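Local coordinates for protein ADP-ribosylating toxin CARDS (Mycoplasma pneumoniae, PDB 4TLV) that transfers the ADP-ribosyl group of NAD+ to target proteins, makes host cells form vacuoles, and serves as the main virulence factor of its bacterium, at residues Q347-L352 and Q400-V405; G389-T394 and L415-I420. One frame throughout, in Å; residues are numbered along the deposited sequence.

Interaction 1: residues Q347-L352 and Q400-V405; sequences QLKVHL and QHDLYV
L348 and V405 form an antiparallel hydrogen-bonded pair: L348 N gives its hydrogen to V405 O at 2.8 Å and V405 N returns one to L348 O at 2.9 Å. Two residues on, past the non-hydrogen-bonded pair K349 and Y404, V350 N reaches L403 O with an almost straight bond (N-H...O 175°). Past this the strands diverge, and a water bridges the gap, accepting from L403 N and lying within hydrogen-bonding distance of V350 O.

Among the polar side chains, K349 and Y404 share a face of the sheet. The amide of Q347 stands nearly upright on the Y404 ring, the planes 85° apart, with NE2 3.2 Å above the plane over the ring centre. The Q347 chain gets there fully extended, CG anti to the backbone N (chi1 -171°). K349 is bent along its length instead; its CD passes Y404 CE1, and its NZ makes a long salt bridge of 3.5 Å to D402 OD2.

L348 and V405 put their side chains on the other face, CB to CB at 3.8 Å; beside them V350 CG2 touches both V405 CG2 and L403 CG, and V350 and L403 extend alongside each other.

In the beta-trefoil D2 domain, strand 335-340 pairs with the far edge of 348-354, adding A339 and L337 to the apolar side, and strand 388-393 flanks V405 and L403.

Interaction 2: residues G389-T394 and L415-I420; sequences GLFWNT and LEELQI
W392 and E416 reach out from neighbouring strands in the same direction and are joined through their ends: W392 NE1 donates to E416 OE2 at 2.9 Å, close to the indole plane and onto the anti lone pair of the carboxylate. Both side chains leave the backbone with CG between N and the carbonyl carbon (chi1 76° and 82°), a matched choice that sends indole and carboxylate off together. T284 also binds OE2 and K283 N holds OE1, fixing this buried carboxylate at both oxygens. Methyl CG2 of T394 packs on E416 CG at 3.5 Å, and L418 crosses the indole at about a right angle, its CD2 3.5 Å from W392 CD1.

On the opposite face of the sheet, F391 and E417 make a CH-pi contact, E417 CB over the F391 ring face, 4.0 Å from its centroid. E417 reaches on, extended, to a salt bridge with R377; its OE2 also takes a hydrogen from a water that binds L390 N and L418 O. L415 CD2 folds over N393, 3.5 Å from its CB.

The paired backbone bonds W392 N to E416 O (3.1 Å) and E416 N to W392 O (3.0 Å) join the antiparallel strands here, and L418 N adds one to L390 O. Strand 401-407 borders 388-393 on its other edge, while strands 278-281 and 375-380 pair with 415-421, all within the beta-trefoil D2 domain.

How the interactions relate
Interactions 1 and 2 have centres about 10 Å apart and meet directly, because strand 401-407 pairs with 348-354 in the first and with 388-393 between the two. The join is a probable backbone hydrogen bond, F391 N to Y404 O at 2.9 Å, backed by packing of L403 CD1 on F391 O and of V405 CG1 on G389 O, each at 3.7 Å. Along the chain the segments alternate, so 400-405 falls between the two partners of interaction 2. Apolar L403 links them further by touching L390 and L418. Both contacts belong to D2, whereas the ADP-ribosyltransferase activity resides in the N-terminal domain.

Interaction 1: residues Q347-L352 and Q400-V405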
loop_
_atom_site.group_PDB
_atom_site.type_symbol
_atom_site.label_atom_id
_atom_site.label_comp_id
_atom_site.label_asym_id
_atom_site.label_seq_id
_atom_site.Cartn_x
_atom_site.Cartn_y
_atom_site.Cartn_z
ATOM N N GLN A 347 -7.795 -17.518 16.793
ATOM C CA GLN A 347 -6.847 -16.819 17.643
ATOM C C GLN A 347 -5.539 -16.575 16.894
ATOM O O GLN A 347 -4.693 -17.462 16.784
ATOM C CB GLN A 347 -6.608 -17.593 18.945
ATOM C CG GLN A 347 -5.795 -16.838 19.984
ATOM C CD GLN A 347 -5.725 -17.564 21.322
ATOM O OE1 GLN A 347 -6.533 -18.448 21.604
ATOM N NE2 GLN A 347 -4.760 -17.185 22.153
ATOM N N LEU A 348 -5.393 -15.369 16.354
ATOM C CA LEU A 348 -4.144 -14.963 15.735
ATOM C C LEU A 348 -3.278 -14.388 16.824
ATOM O O LEU A 348 -3.790 -13.892 17.821
ATOM C CB LEU A 348 -4.402 -13.892 14.678
ATOM C CG LEU A 348 -5.348 -14.282 13.553
ATOM C CD1 LEU A 348 -5.704 -13.046 12.724
ATOM C CD2 LEU A 348 -4.716 -15.347 12.694
ATOM N N LYS A 349 -1.965 -14.450 16.643
ATOM C CA LYS A 349 -1.048 -13.853 17.601
ATOM C C LYS A 349 -0.247 -12.730 16.943
ATOM O O LYS A 349 0.249 -12.880 15.829
ATOM C CB LYS A 349 -0.097 -14.911 18.149
ATOM C CG LYS A 349 1.150 -14.350 18.788
ATOM C CD LYS A 349 1.007 -14.243 20.289
ATOM C CE LYS A 349 2.057 -15.090 20.991
ATOM N NZ LYS A 349 3.432 -14.518 20.881
ATOM N N VAL A 350 -0.126 -11.605 17.632
ATOM C CA VAL A 350 0.588 -10.468 17.062
ATOM C C VAL A 350 2.094 -10.539 17.347
ATOM O O VAL A 350 2.512 -10.853 18.459
ATOM C CB VAL A 350 0.007 -9.148 17.571
ATOM C CG1 VAL A 350 0.668 -7.968 16.875
ATOM C CG2 VAL A 350 -1.502 -9.128 17.351
ATOM N N HIS A 351 2.899 -10.222 16.333
ATOM C CA HIS A 351 4.352 -10.347 16.398
ATOM C C HIS A 351 4.888 -9.354 15.365
ATOM O O HIS A 351 4.166 -8.974 14.454
ATOM C CB HIS A 351 4.730 -11.777 15.989
ATOM C CG HIS A 351 6.097 -12.209 16.415
ATOM N ND1 HIS A 351 6.627 -12.407 17.644
ATOM C CD2 HIS A 351 7.089 -12.537 15.514
ATOM C CE1 HIS A 351 7.930 -12.816 17.466
ATOM N NE2 HIS A 351 8.180 -12.895 16.170
ATOM N N LEU A 352 6.146 -8.947 15.473
ATOM C CA LEU A 352 6.682 -8.003 14.495
ATOM C C LEU A 352 7.136 -8.723 13.235
ATOM O O LEU A 352 7.540 -9.885 13.288
ATOM C CB LEU A 352 7.860 -7.212 15.080
ATOM C CG LEU A 352 7.583 -6.270 16.254
ATOM C CD1 LEU A 352 8.887 -5.567 16.654
ATOM C CD2 LEU A 352 6.511 -5.251 15.882
ATOM N N GLN A 400 4.658 -9.336 31.234
ATOM C CA GLN A 400 4.318 -9.057 29.846
ATOM C C GLN A 400 3.240 -10.016 29.391
ATOM O O GLN A 400 3.311 -11.210 29.671
ATOM C CB GLN A 400 5.556 -9.210 28.953
ATOM C CG GLN A 400 6.695 -8.272 29.308
ATOM C CD GLN A 400 7.919 -8.468 28.437
ATOM O OE1 GLN A 400 8.000 -9.423 27.661
ATOM N NE2 GLN A 400 8.883 -7.559 28.561
ATOM N N HIS A 401 2.239 -9.502 28.692
ATOM C CA HIS A 401 1.164 -10.349 28.200
ATOM C C HIS A 401 1.110 -10.329 26.681
ATOM O O HIS A 401 1.313 -9.285 26.051
ATOM C CB HIS A 401 -0.169 -9.905 28.795
ATOM C CG HIS A 401 -0.162 -9.844 30.290
ATOM N ND1 HIS A 401 -0.457 -10.781 31.221
ATOM C CD2 HIS A 401 0.214 -8.715 30.986
ATOM C CE1 HIS A 401 -0.273 -10.199 32.453
ATOM N NE2 HIS A 401 0.136 -8.955 32.284
ATOM N N ASP A 402 0.831 -11.493 26.106
ATOM C CA ASP A 402 0.731 -11.634 24.670
ATOM C C ASP A 402 -0.521 -10.961 24.121
ATOM O O ASP A 402 -1.523 -10.798 24.828
ATOM C CB ASP A 402 0.745 -13.111 24.280
ATOM C CG ASP A 402 2.135 -13.725 24.379
ATOM O OD1 ASP A 402 3.101 -12.994 24.690
ATOM O OD2 ASP A 402 2.257 -14.941 24.134
ATOM N N LEU A 403 -0.448 -10.573 22.853
ATOM C CA LEU A 403 -1.537 -9.874 22.183
ATOM C C LEU A 403 -2.109 -10.743 21.070
ATOM O O LEU A 403 -1.363 -11.254 20.237
ATOM C CB LEU A 403 -1.038 -8.539 21.605
ATOM C CG LEU A 403 -2.058 -7.710 20.830
ATOM C CD1 LEU A 403 -3.191 -7.249 21.754
ATOM C CD2 LEU A 403 -1.366 -6.508 20.145
ATOM N N TYR A 404 -3.431 -10.905 21.059
ATOM C CA TYR A 404 -4.090 -11.761 20.069
ATOM C C TYR A 404 -5.119 -11.000 19.245
ATOM O O TYR A 404 -5.523 -9.900 19.601
ATOM C CB TYR A 404 -4.793 -12.938 20.749
ATOM C CG TYR A 404 -3.920 -13.699 21.726
ATOM C CD1 TYR A 404 -2.951 -14.593 21.278
ATOM C CD2 TYR A 404 -4.062 -13.519 23.096
ATOM C CE1 TYR A 404 -2.148 -15.288 22.174
ATOM C CE2 TYR A 404 -3.266 -14.208 24.002
ATOM C CZ TYR A 404 -2.317 -15.092 23.535
ATOM O OH TYR A 404 -1.528 -15.768 24.435
ATOM N N VAL A 405 -5.539 -11.604 18.138
ATOM C CA VAL A 405 -6.669 -11.117 17.373
ATOM C C VAL A 405 -7.686 -12.252 17.319
ATOM O O VAL A 405 -7.331 -13.381 16.969
ATOM C CB VAL A 405 -6.273 -10.775 15.933
ATOM C CG1 VAL A 405 -7.484 -10.249 15.169
ATOM C CG2 VAL A 405 -5.113 -9.784 15.917
HETATM O O HOH W 1 1.877 -11.028 21.272
#

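Interaction 2: residues G389-T394 and L415-I420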
loop_
_atom_site.group_PDB
_atom_site.type_symbol
_atom_site.label_atom_id
_atom_site.label_comp_id
_atom_site.label_asym_id
_atom_site.label_seq_id
_atom_site.Cartn_x
_atom_site.Cartn_y
_atom_site.Cartn_z
ATOM N N GLY A 389 -11.305 -8.114 16.781
ATOM C CA GLY A 389 -10.614 -7.126 17.594
ATOM C C GLY A 389 -9.391 -7.687 18.294
ATOM O O GLY A 389 -9.080 -8.883 18.191
ATOM N N LEU A 390 -8.697 -6.827 19.026
ATOM C CA LEU A 390 -7.536 -7.248 19.795
ATOM C C LEU A 390 -7.992 -7.826 21.133
ATOM O O LEU A 390 -8.968 -7.351 21.716
ATOM C CB LEU A 390 -6.603 -6.063 20.048
ATOM C CG LEU A 390 -5.882 -5.439 18.848
ATOM C CD1 LEU A 390 -5.082 -4.207 19.325
ATOM C CD2 LEU A 390 -4.961 -6.466 18.179
ATOM N N PHE A 391 -7.272 -8.834 21.616
ATOM C CA PHE A 391 -7.620 -9.514 22.870
ATOM C C PHE A 391 -6.371 -9.827 23.700
ATOM O O PHE A 391 -5.274 -9.968 23.161
ATOM C CB PHE A 391 -8.359 -10.830 22.578
ATOM C CG PHE A 391 -9.782 -10.656 22.146
ATOM C CD1 PHE A 391 -10.092 -10.319 20.830
ATOM C CD2 PHE A 391 -10.823 -10.851 23.050
ATOM C CE1 PHE A 391 -11.411 -10.158 20.430
ATOM C CE2 PHE A 391 -12.155 -10.690 22.657
ATOM C CZ PHE A 391 -12.452 -10.348 21.347
ATOM N N TRP A 392 -6.541 -9.931 25.017
ATOM C CA TRP A 392 -5.512 -10.530 25.865
ATOM C C TRP A 392 -6.157 -11.604 26.735
ATOM O O TRP A 392 -7.376 -11.635 26.894
ATOM C CB TRP A 392 -4.801 -9.495 26.737
ATOM C CG TRP A 392 -5.602 -9.015 27.922
ATOM C CD1 TRP A 392 -6.795 -8.361 27.894
ATOM C CD2 TRP A 392 -5.254 -9.152 29.310
ATOM N NE1 TRP A 392 -7.212 -8.075 29.172
ATOM C CE2 TRP A 392 -6.287 -8.558 30.060
ATOM C CE3 TRP A 392 -4.173 -9.726 29.985
ATOM C CZ2 TRP A 392 -6.271 -8.512 31.456
ATOM C CZ3 TRP A 392 -4.154 -9.674 31.376
ATOM C CH2 TRP A 392 -5.199 -9.074 32.093
ATOM N N ASN A 393 -5.327 -12.487 27.274
ATOM C CA ASN A 393 -5.791 -13.527 28.177
ATOM C C ASN A 393 -5.781 -13.013 29.608
ATOM O O ASN A 393 -4.717 -12.837 30.206
ATOM C CB ASN A 393 -4.903 -14.763 28.049
ATOM C CG ASN A 393 -5.414 -15.928 28.868
ATOM O OD1 ASN A 393 -5.909 -15.748 29.985
ATOM N ND2 ASN A 393 -5.301 -17.131 28.319
ATOM N N THR A 394 -6.973 -12.757 30.144
ATOM C CA THR A 394 -7.130 -12.149 31.466
ATOM C C THR A 394 -6.500 -12.976 32.580
ATOM O O THR A 394 -6.185 -12.455 33.651
ATOM C CB THR A 394 -8.610 -11.927 31.809
ATOM O OG1 THR A 394 -9.308 -13.177 31.716
ATOM C CG2 THR A 394 -9.238 -10.918 30.849
ATOM N N LEU A 415 -10.255 -14.863 27.335
ATOM C CA LEU A 415 -9.829 -13.692 26.569
ATOM C C LEU A 415 -10.839 -12.554 26.669
ATOM O O LEU A 415 -12.048 -12.783 26.732
ATOM C CB LEU A 415 -9.607 -14.051 25.096
ATOM C CG LEU A 415 -8.536 -15.091 24.739
ATOM C CD1 LEU A 415 -8.314 -15.152 23.232
ATOM C CD2 LEU A 415 -7.238 -14.795 25.432
ATOM N N GLU A 416 -10.348 -11.321 26.680
ATOM C CA GLU A 416 -11.244 -10.178 26.621
ATOM C C GLU A 416 -10.692 -9.135 25.666
ATOM O O GLU A 416 -9.477 -9.002 25.522
ATOM C CB GLU A 416 -11.444 -9.558 27.997
ATOM C CG GLU A 416 -10.341 -8.611 28.396
ATOM C CD GLU A 416 -10.696 -7.802 29.618
ATOM O OE1 GLU A 416 -11.893 -7.752 29.974
ATOM O OE2 GLU A 416 -9.777 -7.212 30.218
ATOM N N GLU A 417 -11.587 -8.388 25.035
ATOM C CA GLU A 417 -11.177 -7.410 24.041
ATOM C C GLU A 417 -10.497 -6.195 24.663
ATOM O O GLU A 417 -10.851 -5.747 25.751
ATOM C CB GLU A 417 -12.352 -6.978 23.153
ATOM C CG GLU A 417 -11.907 -6.064 21.990
ATOM C CD GLU A 417 -13.057 -5.431 21.212
ATOM O OE1 GLU A 417 -14.239 -5.761 21.480
ATOM O OE2 GLU A 417 -12.768 -4.601 20.317
ATOM N N LEU A 418 -9.500 -5.687 23.950
ATOM C CA LEU A 418 -8.778 -4.479 24.308
ATOM C C LEU A 418 -9.097 -3.428 23.267
ATOM O O LEU A 418 -9.092 -3.713 22.069
ATOM C CB LEU A 418 -7.283 -4.739 24.250
ATOM C CG LEU A 418 -6.715 -5.769 25.212
ATOM C CD1 LEU A 418 -5.378 -6.241 24.696
ATOM C CD2 LEU A 418 -6.589 -5.131 26.580
ATOM N N GLN A 419 -9.364 -2.216 23.718
ATOM C CA GLN A 419 -9.644 -1.123 22.811
ATOM C C GLN A 419 -8.708 0.024 23.146
ATOM O O GLN A 419 -8.322 0.209 24.299
ATOM C CB GLN A 419 -11.116 -0.697 22.906
ATOM C CG GLN A 419 -12.078 -1.800 22.439
ATOM C CD GLN A 419 -13.535 -1.368 22.398
ATOM O OE1 GLN A 419 -13.896 -0.318 22.918
ATOM N NE2 GLN A 419 -14.379 -2.190 21.773
ATOM N N ILE A 420 -8.314 0.775 22.129
ATOM C CA ILE A 420 -7.439 1.910 22.360
ATOM C C ILE A 420 -8.218 3.002 23.061
ATOM O O ILE A 420 -9.329 3.320 22.675
ATOM C CB ILE A 420 -6.859 2.455 21.047
ATOM C CG1 ILE A 420 -6.017 1.353 20.389
ATOM C CG2 ILE A 420 -6.023 3.716 21.330
ATOM C CD1 ILE A 420 -5.193 1.804 19.222
HETATM O O HOH W 2 -10.250 -4.151 19.602
#